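Putative NADH-depentdent flavin oxidoreductase (Cupriavidus metallidurans, PDB 5OCS) probably acts as an FMN-dependent ene-reductase of the Old Yellow Enzyme family, taking electrons from a nicotinamide cofactor to reduce its substrates. Local coordinates at residues Leu52-Ile66 with Ile95-Ser109. Residues are numbered along the deposited sequence; the frame is centred on the assembly and turned at random.
Sequences LLIIEATAVSPEGRI and IAVTIQLAHAGRKAS
Thr98 holds OG1 between its backbone N and carbonyl carbon (chi1 61°), which turns the hydroxyl back onto Leu53 of the neighbouring strand. OG1 donates to Leu53 O at 2.9 Å, tilted from the carbonyl plane. Leu53 O also takes the N-H of Thr98, which lies nearly in line with the C=O bond, so two donors grip this carbonyl. The methyl CG2 of Thr98 meets Leu52 CD1 at 3.5 Å, the two side chains crossing at about a right angle. Beside it, Ile54 lays CG1 against the hydroxyl. On the other face of the sheet, Ile55 CD1 reaches Val97 CG1, and Ile55 CB packs on Ile99 CG1. Helix 76-92 covers Val97 and Ile99 there.

These are the second and third strands of the parallel TIM barrel, joined through that helix as a beta-alpha-beta unit. Their pairing slips by one residue between Ile55 and Thr58, a beta bulge. Glu56 and Ala57 lie opposite the single residue Gln100 there. Thr58 OG1 bonds Glu56 O at 2.8 Å within its own strand, while Ile99 CD1 presses on this hydroxyl from across. Gln100 extends with CG anti to its N (chi1 -174°), and OE1 lies 3.1 Å from Ala57 CB. A water links OE1 to Ala57 N. NE2 of Gln100 bonds Glu176. Ala57 and Gln100 both belong to the FMN site, though no flavin is bound to this chain.

Past the strands, Gly64 CA sits 3.5 Å from the centroid of the His103 ring, a CH-pi contact over one face. In the ring plane, ND1 accepts from Gly105 N, which fixes the ring's rotation. Another water joins His103 NE2 to Glu63 OE2, which is also salt-bridged to Lys155. Ala104 N donates to Gly64 O at 2.8 Å.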
ATOM      1  N   LEU D  52       8.636   5.922  12.163  1.00  8.68           N
ATOM      2  CA  LEU D  52       7.548   6.179  13.051  1.00  8.25           C
ATOM      3  C   LEU D  52       6.255   6.380  12.239  1.00  7.87           C
ATOM      4  O   LEU D  52       6.198   7.138  11.268  1.00  7.39           O
ATOM      5  CB  LEU D  52       7.877   7.435  13.854  1.00  8.76           C
ATOM      6  CG  LEU D  52       6.797   7.827  14.849  1.00  9.01           C
ATOM      7  CD1 LEU D  52       6.519   6.763  15.928  1.00  9.12           C
ATOM      8  CD2 LEU D  52       7.108   9.184  15.466  1.00  9.57           C
ATOM      9  N   LEU D  53       5.217   5.683  12.660  1.00  8.22           N
ATOM     10  CA  LEU D  53       3.883   5.915  12.125  1.00  8.14           C
ATOM     11  C   LEU D  53       3.043   6.535  13.236  1.00  8.17           C
ATOM     12  O   LEU D  53       3.029   6.040  14.390  1.00  8.77           O
ATOM     13  CB  LEU D  53       3.274   4.580  11.697  1.00  8.40           C
ATOM     14  CG  LEU D  53       1.772   4.572  11.391  1.00  9.29           C
ATOM     15  CD1 LEU D  53       1.382   5.477  10.250  1.00  9.47           C
ATOM     16  CD2 LEU D  53       1.347   3.146  11.102  1.00 10.56           C
ATOM     17  N   ILE D  54       2.316   7.605  12.925  1.00  8.25           N
ATOM     18  CA  ILE D  54       1.390   8.201  13.856  1.00  8.31           C
ATOM     19  C   ILE D  54       0.020   8.062  13.242  1.00  8.25           C
ATOM     20  O   ILE D  54      -0.228   8.689  12.203  1.00  8.52           O
ATOM     21  CB  ILE D  54       1.664   9.706  14.094  1.00  8.48           C
ATOM     22  CG1 ILE D  54       3.137   9.934  14.433  1.00  8.35           C
ATOM     23  CG2 ILE D  54       0.774  10.215  15.227  1.00  8.96           C
ATOM     24  CD1 ILE D  54       3.548  11.393  14.608  1.00  8.85           C
ATOM     25  N   ILE D  55      -0.834   7.249  13.882  1.00  8.34           N
ATOM     26  CA  ILE D  55      -2.183   7.028  13.433  1.00  8.44           C
ATOM     27  C   ILE D  55      -2.964   8.351  13.524  1.00  8.68           C
ATOM     28  O   ILE D  55      -2.715   9.153  14.439  1.00  8.88           O
ATOM     29  CB  ILE D  55      -2.863   5.882  14.232  1.00  8.81           C
ATOM     30  CG1 ILE D  55      -2.250   4.518  13.857  1.00  8.84           C
ATOM     31  CG2 ILE D  55      -4.371   5.801  13.973  1.00  9.37           C
ATOM     32  CD1 ILE D  55      -2.489   3.424  14.873  1.00  9.11           C
ATOM     33  N   GLU D  56      -3.894   8.539  12.587  1.00  8.52           N
ATOM     34  CA  GLU D  56      -4.709   9.723  12.482  1.00  8.30           C
ATOM     35  C   GLU D  56      -5.405  10.124  13.787  1.00  8.05           C
ATOM     36  O   GLU D  56      -5.612   9.312  14.690  1.00  8.29           O
ATOM     37  CB  GLU D  56      -5.817   9.520  11.447  1.00  8.36           C
ATOM     38  CG  GLU D  56      -6.879   8.520  11.845  1.00  9.03           C
ATOM     39  CD  GLU D  56      -7.766   8.124  10.671  1.00  9.31           C
ATOM     40  OE1 GLU D  56      -8.718   8.877  10.347  1.00  9.52           O
ATOM     41  OE2 GLU D  56      -7.497   7.060  10.081  1.00  9.63           O
ATOM     42  N   ALA D  57      -5.852  11.362  13.806  1.00  7.93           N
ATOM     43  CA  ALA D  57      -6.654  11.890  14.903  1.00  8.32           C
ATOM     44  C   ALA D  57      -7.753  10.926  15.310  1.00  8.27           C
ATOM     45  O   ALA D  57      -8.702  10.625  14.532  1.00  9.72           O
ATOM     46  CB  ALA D  57      -7.263  13.248  14.518  1.00  8.13           C
ATOM     47  N   THR D  58      -7.627  10.413  16.525  1.00  8.25           N
ATOM     48  CA  THR D  58      -8.520   9.429  17.032  1.00  8.54           C
ATOM     49  C   THR D  58      -9.345  10.029  18.171  1.00  8.41           C
ATOM     50  O   THR D  58      -8.796  10.422  19.201  1.00  8.69           O
ATOM     51  CB  THR D  58      -7.705   8.216  17.497  1.00  9.48           C
ATOM     52  OG1 THR D  58      -7.085   7.634  16.334  1.00  9.75           O
ATOM     53  CG2 THR D  58      -8.600   7.167  18.161  1.00  9.76           C
ATOM     54  N   ALA D  59     -10.653  10.114  17.944  1.00  8.92           N
ATOM     55  CA  ALA D  59     -11.577  10.802  18.846  1.00  9.77           C
ATOM     56  C   ALA D  59     -11.664  10.097  20.188  1.00  9.76           C
ATOM     57  O   ALA D  59     -11.823   8.868  20.261  1.00 10.20           O
ATOM     58  CB  ALA D  59     -12.956  10.904  18.203  1.00  9.33           C
ATOM     59  N   VAL D  60     -11.561  10.885  21.257  1.00 10.45           N
ATOM     60  CA  VAL D  60     -11.735  10.396  22.608  1.00 10.26           C
ATOM     61  C   VAL D  60     -13.215  10.202  23.012  1.00 10.53           C
ATOM     62  O   VAL D  60     -13.481   9.600  24.052  1.00 10.90           O
ATOM     63  CB  VAL D  60     -10.943  11.263  23.646  1.00 10.51           C
ATOM     64  CG1 VAL D  60      -9.456  11.311  23.273  1.00 10.52           C
ATOM     65  CG2 VAL D  60     -11.522  12.686  23.753  1.00 11.19           C
ATOM     66  N   SER D  61     -14.144  10.676  22.199  1.00 10.79           N
ATOM     67  CA  SER D  61     -15.580  10.532  22.460  1.00 10.78           C
ATOM     68  C   SER D  61     -16.245  10.780  21.154  1.00 11.49           C
ATOM     69  O   SER D  61     -15.671  11.414  20.274  1.00 10.58           O
ATOM     70  CB  SER D  61     -16.043  11.566  23.507  1.00 10.86           C
ATOM     71  OG  SER D  61     -15.853  12.906  23.071  1.00 11.00           O
ATOM     72  N   PRO D  62     -17.483  10.332  21.016  1.00 12.04           N
ATOM     73  CA  PRO D  62     -18.167  10.603  19.749  1.00 12.37           C
ATOM     74  C   PRO D  62     -18.291  12.092  19.454  1.00 12.11           C
ATOM     75  O   PRO D  62     -18.124  12.495  18.321  1.00 11.52           O
ATOM     76  CB  PRO D  62     -19.586  10.047  19.981  1.00 12.99           C
ATOM     77  CG  PRO D  62     -19.560   9.298  21.251  1.00 13.64           C
ATOM     78  CD  PRO D  62     -18.248   9.473  21.938  1.00 12.81           C
ATOM     79  N   GLU D  63     -18.620  12.886  20.473  1.00 11.98           N
ATOM     80  CA  GLU D  63     -18.773  14.356  20.330  1.00 11.87           C
ATOM     81  C   GLU D  63     -17.484  15.077  19.966  1.00 11.58           C
ATOM     82  O   GLU D  63     -17.519  16.200  19.477  1.00 11.98           O
ATOM     83  CB  GLU D  63     -19.443  15.015  21.587  1.00 12.26           C
ATOM     84  CG  GLU D  63     -18.655  15.100  22.894  1.00 12.34           C
ATOM     85  CD  GLU D  63     -18.775  13.870  23.785  1.00 12.67           C
ATOM     86  OE1 GLU D  63     -19.138  12.787  23.286  1.00 14.78           O
ATOM     87  OE2 GLU D  63     -18.493  13.971  24.982  1.00 15.03           O
ATOM     88  N   GLY D  64     -16.345  14.437  20.225  1.00 11.86           N
ATOM     89  CA  GLY D  64     -15.068  14.969  19.912  1.00 11.13           C
ATOM     90  C   GLY D  64     -14.561  14.643  18.525  1.00 11.21           C
ATOM     91  O   GLY D  64     -13.494  15.126  18.139  1.00 10.09           O
ATOM     92  N   ARG D  65     -15.327  13.888  17.745  1.00 10.55           N
ATOM     93  CA  ARG D  65     -14.956  13.602  16.355  1.00 10.81           C
ATOM     94  C   ARG D  65     -15.020  14.861  15.524  1.00 10.83           C
ATOM     95  O   ARG D  65     -15.929  15.682  15.715  1.00 12.04           O
ATOM     96  CB  ARG D  65     -15.947  12.610  15.765  1.00 11.21           C
ATOM     97  CG  ARG D  65     -15.801  11.218  16.316  1.00 11.31           C
ATOM     98  CD  ARG D  65     -16.807  10.274  15.693  1.00 11.72           C
ATOM     99  NE  ARG D  65     -18.140  10.572  16.199  1.00 11.60           N
ATOM    100  CZ  ARG D  65     -19.257   9.966  15.794  1.00 13.13           C
ATOM    101  NH1 ARG D  65     -19.213   9.033  14.870  1.00 12.27           N
ATOM    102  NH2 ARG D  65     -20.445  10.322  16.312  1.00 13.76           N
ATOM    103  N   ILE D  66     -14.107  14.992  14.560  1.00 10.15           N
ATOM    104  CA  ILE D  66     -14.226  16.063  13.576  1.00 10.47           C
ATOM    105  C   ILE D  66     -15.479  15.839  12.727  1.00 10.69           C
ATOM    106  O   ILE D  66     -16.304  16.754  12.529  1.00 10.52           O
ATOM    107  CB  ILE D  66     -12.996  16.144  12.669  1.00 11.23           C
ATOM    108  CG1 ILE D  66     -11.695  16.310  13.514  1.00 11.15           C
ATOM    109  CG2 ILE D  66     -13.140  17.323  11.710  1.00 11.26           C
ATOM    110  CD1 ILE D  66     -10.492  15.793  12.730  1.00 11.46           C
ATOM    111  N   ILE D  95       7.963  -1.194  12.256  1.00 10.25           N
ATOM    112  CA  ILE D  95       7.781   0.213  12.528  1.00 10.02           C
ATOM    113  C   ILE D  95       7.212   0.470  13.926  1.00  9.27           C
ATOM    114  O   ILE D  95       6.495  -0.351  14.508  1.00  9.18           O
ATOM    115  CB  ILE D  95       6.870   0.872  11.447  1.00 10.80           C
ATOM    116  CG1 ILE D  95       7.131   2.381  11.354  1.00 11.39           C
ATOM    117  CG2 ILE D  95       5.393   0.532  11.704  1.00 11.57           C
ATOM    118  CD1 ILE D  95       6.548   3.034  10.131  1.00 11.19           C
ATOM    119  N   ALA D  96       7.539   1.624  14.474  1.00  8.31           N
ATOM    120  CA  ALA D  96       6.942   2.069  15.728  1.00  8.33           C
ATOM    121  C   ALA D  96       5.588   2.663  15.428  1.00  8.48           C
ATOM    122  O   ALA D  96       5.478   3.480  14.531  1.00  7.98           O
ATOM    123  CB  ALA D  96       7.824   3.156  16.369  1.00  8.83           C
ATOM    124  N   VAL D  97       4.587   2.189  16.135  1.00  8.11           N
ATOM    125  CA  VAL D  97       3.203   2.586  15.908  1.00  8.37           C
ATOM    126  C   VAL D  97       2.745   3.404  17.088  1.00  8.13           C
ATOM    127  O   VAL D  97       2.731   2.914  18.193  1.00  8.34           O
ATOM    128  CB  VAL D  97       2.305   1.378  15.639  1.00  8.72           C
ATOM    129  CG1 VAL D  97       0.894   1.830  15.395  1.00  9.60           C
ATOM    130  CG2 VAL D  97       2.818   0.635  14.419  1.00  9.12           C
ATOM    131  N   THR D  98       2.310   4.638  16.818  1.00  7.57           N
ATOM    132  CA  THR D  98       1.815   5.568  17.830  1.00  7.92           C
ATOM    133  C   THR D  98       0.479   6.119  17.357  1.00  7.84           C
ATOM    134  O   THR D  98       0.067   5.896  16.205  1.00  8.30           O
ATOM    135  CB  THR D  98       2.820   6.715  18.063  1.00  7.63           C
ATOM    136  OG1 THR D  98       3.021   7.478  16.854  1.00  8.05           O
ATOM    137  CG2 THR D  98       4.184   6.090  18.510  1.00  7.64           C
ATOM    138  N   ILE D  99      -0.193   6.886  18.199  1.00  7.91           N
ATOM    139  CA  ILE D  99      -1.530   7.349  17.868  1.00  7.95           C
ATOM    140  C   ILE D  99      -1.744   8.780  18.349  1.00  7.84           C
ATOM    141  O   ILE D  99      -1.277   9.163  19.414  1.00  8.55           O
ATOM    142  CB  ILE D  99      -2.617   6.415  18.446  1.00  7.76           C
ATOM    143  CG1 ILE D  99      -3.990   6.707  17.834  1.00  7.85           C
ATOM    144  CG2 ILE D  99      -2.642   6.415  20.005  1.00  7.75           C
ATOM    145  CD1 ILE D  99      -4.947   5.555  18.020  1.00  8.11           C
ATOM    146  N   GLN D 100      -2.444   9.562  17.550  1.00  8.61           N
ATOM    147  CA  GLN D 100      -2.841  10.941  17.916  1.00  8.28           C
ATOM    148  C   GLN D 100      -4.221  10.910  18.541  1.00  8.10           C
ATOM    149  O   GLN D 100      -5.198  10.492  17.901  1.00  8.30           O
ATOM    150  CB  GLN D 100      -2.820  11.837  16.682  1.00  8.81           C
ATOM    151  CG  GLN D 100      -3.071  13.286  16.999  1.00  9.34           C
ATOM    152  CD  GLN D 100      -3.248  14.096  15.761  1.00  9.19           C
ATOM    153  OE1 GLN D 100      -4.252  13.954  15.052  1.00  9.65           O
ATOM    154  NE2 GLN D 100      -2.308  14.996  15.509  1.00  8.99           N
ATOM    155  N   LEU D 101      -4.312  11.236  19.833  1.00  8.27           N
ATOM    156  CA  LEU D 101      -5.598  11.310  20.486  1.00  7.75           C
ATOM    157  C   LEU D 101      -6.102  12.750  20.362  1.00  8.24           C
ATOM    158  O   LEU D 101      -5.336  13.711  20.562  1.00  7.96           O
ATOM    159  CB  LEU D 101      -5.461  10.897  21.937  1.00  8.22           C
ATOM    160  CG  LEU D 101      -5.162   9.443  22.239  1.00  8.70           C
ATOM    161  CD1 LEU D 101      -5.166   9.261  23.756  1.00  9.18           C
ATOM    162  CD2 LEU D 101      -6.145   8.472  21.571  1.00  9.11           C
ATOM    163  N   ALA D 102      -7.390  12.883  20.086  1.00  7.88           N
ATOM    164  CA  ALA D 102      -7.951  14.134  19.601  1.00  8.63           C
ATOM    165  C   ALA D 102      -9.352  14.400  20.119  1.00  8.58           C
ATOM    166  O   ALA D 102     -10.091  13.513  20.479  1.00  9.20           O
ATOM    167  CB  ALA D 102      -7.964  14.115  18.086  1.00  8.74           C
ATOM    168  N   HIS D 103      -9.694  15.680  20.139  1.00  9.04           N
ATOM    169  CA  HIS D 103     -11.040  16.157  20.371  1.00  9.59           C
ATOM    170  C   HIS D 103     -11.150  17.481  19.578  1.00  9.32           C
ATOM    171  O   HIS D 103     -10.330  18.387  19.770  1.00  8.78           O
ATOM    172  CB  HIS D 103     -11.238  16.427  21.847  1.00 10.44           C
ATOM    173  CG  HIS D 103     -12.663  16.664  22.229  1.00 10.44           C
ATOM    174  ND1 HIS D 103     -13.417  17.692  21.704  1.00 11.03           N
ATOM    175  CD2 HIS D 103     -13.450  16.041  23.124  1.00 10.98           C
ATOM    176  CE1 HIS D 103     -14.623  17.666  22.240  1.00 11.46           C
ATOM    177  NE2 HIS D 103     -14.663  16.667  23.110  1.00 11.36           N
ATOM    178  N   ALA D 104     -12.101  17.538  18.663  1.00  9.24           N
ATOM    179  CA  ALA D 104     -12.245  18.662  17.701  1.00  9.68           C
ATOM    180  C   ALA D 104     -12.840  19.950  18.298  1.00  9.73           C
ATOM    181  O   ALA D 104     -12.752  21.005  17.700  1.00  9.52           O
ATOM    182  CB  ALA D 104     -13.118  18.237  16.526  1.00  9.37           C
ATOM    183  N   GLY D 105     -13.469  19.844  19.455  1.00  9.85           N
ATOM    184  CA  GLY D 105     -13.979  21.008  20.155  1.00 10.75           C
ATOM    185  C   GLY D 105     -15.048  21.616  19.272  1.00 10.96           C
ATOM    186  O   GLY D 105     -15.885  20.907  18.725  1.00 10.31           O
ATOM    187  N   ARG D 106     -15.009  22.941  19.104  1.00 11.56           N
ATOM    188  CA  ARG D 106     -15.992  23.606  18.266  1.00 12.20           C
ATOM    189  C   ARG D 106     -15.949  23.256  16.805  1.00 13.18           C
ATOM    190  O   ARG D 106     -16.863  23.628  16.095  1.00 15.40           O
ATOM    191  CB  ARG D 106     -15.928  25.132  18.410  1.00 12.35           C
ATOM    192  CG  ARG D 106     -14.741  25.753  17.695  1.00 12.19           C
ATOM    193  CD  ARG D 106     -14.536  27.161  18.201  1.00 12.65           C
ATOM    194  NE  ARG D 106     -13.422  27.846  17.558  1.00 12.54           N
ATOM    195  CZ  ARG D 106     -13.289  29.180  17.487  1.00 14.53           C
ATOM    196  NH1 ARG D 106     -14.253  29.989  17.971  1.00 14.79           N
ATOM    197  NH2 ARG D 106     -12.202  29.696  16.879  1.00 13.56           N
ATOM    198  N   LYS D 107     -14.885  22.600  16.338  1.00 12.43           N
ATOM    199  CA  LYS D 107     -14.774  22.190  14.948  1.00 13.61           C
ATOM    200  C   LYS D 107     -15.375  20.802  14.672  1.00 12.77           C
ATOM    201  O   LYS D 107     -15.345  20.312  13.515  1.00 12.84           O
ATOM    202  CB  LYS D 107     -13.316  22.201  14.541  1.00 14.12           C
ATOM    203  CG  LYS D 107     -12.722  23.589  14.406  1.00 16.58           C
ATOM    204  CD  LYS D 107     -11.278  23.399  13.939  1.00 17.93           C
ATOM    205  CE  LYS D 107     -10.747  24.604  13.240  1.00 20.34           C
ATOM    206  NZ  LYS D 107      -9.472  24.276  12.531  1.00 20.04           N
ATOM    207  N   ALA D 108     -15.927  20.180  15.709  1.00 11.11           N
ATOM    208  CA  ALA D 108     -16.601  18.892  15.580  1.00 11.94           C
ATOM    209  C   ALA D 108     -17.877  18.971  14.746  1.00 12.92           C
ATOM    210  O   ALA D 108     -18.278  20.061  14.298  1.00 14.16           O
ATOM    211  CB  ALA D 108     -16.881  18.324  16.964  1.00 12.25           C
ATOM    212  N   SER D 109     -18.462  17.807  14.474  1.00 13.39           N
ATOM    213  CA  SER D 109     -19.742  17.708  13.802  1.00 14.70           C
ATOM    214  C   SER D 109     -19.664  18.374  12.436  1.00 15.10           C
ATOM    215  O   SER D 109     -20.524  19.209  12.077  1.00 14.49           O
ATOM    216  CB  SER D 109     -20.851  18.325  14.688  1.00 14.36           C
ATOM    217  OG  SER D 109     -22.115  18.096  14.117  1.00 14.04           O
TER
HETATM  218  O   HOH W   1      -4.709  13.917  12.296  1.00 23.28           O
HETATM  219  O   HOH W   2     -17.141  19.058  20.410  1.00 12.25           O
HETATM  220  O   HOH W   3     -16.598  16.036  25.297  1.00 15.43           O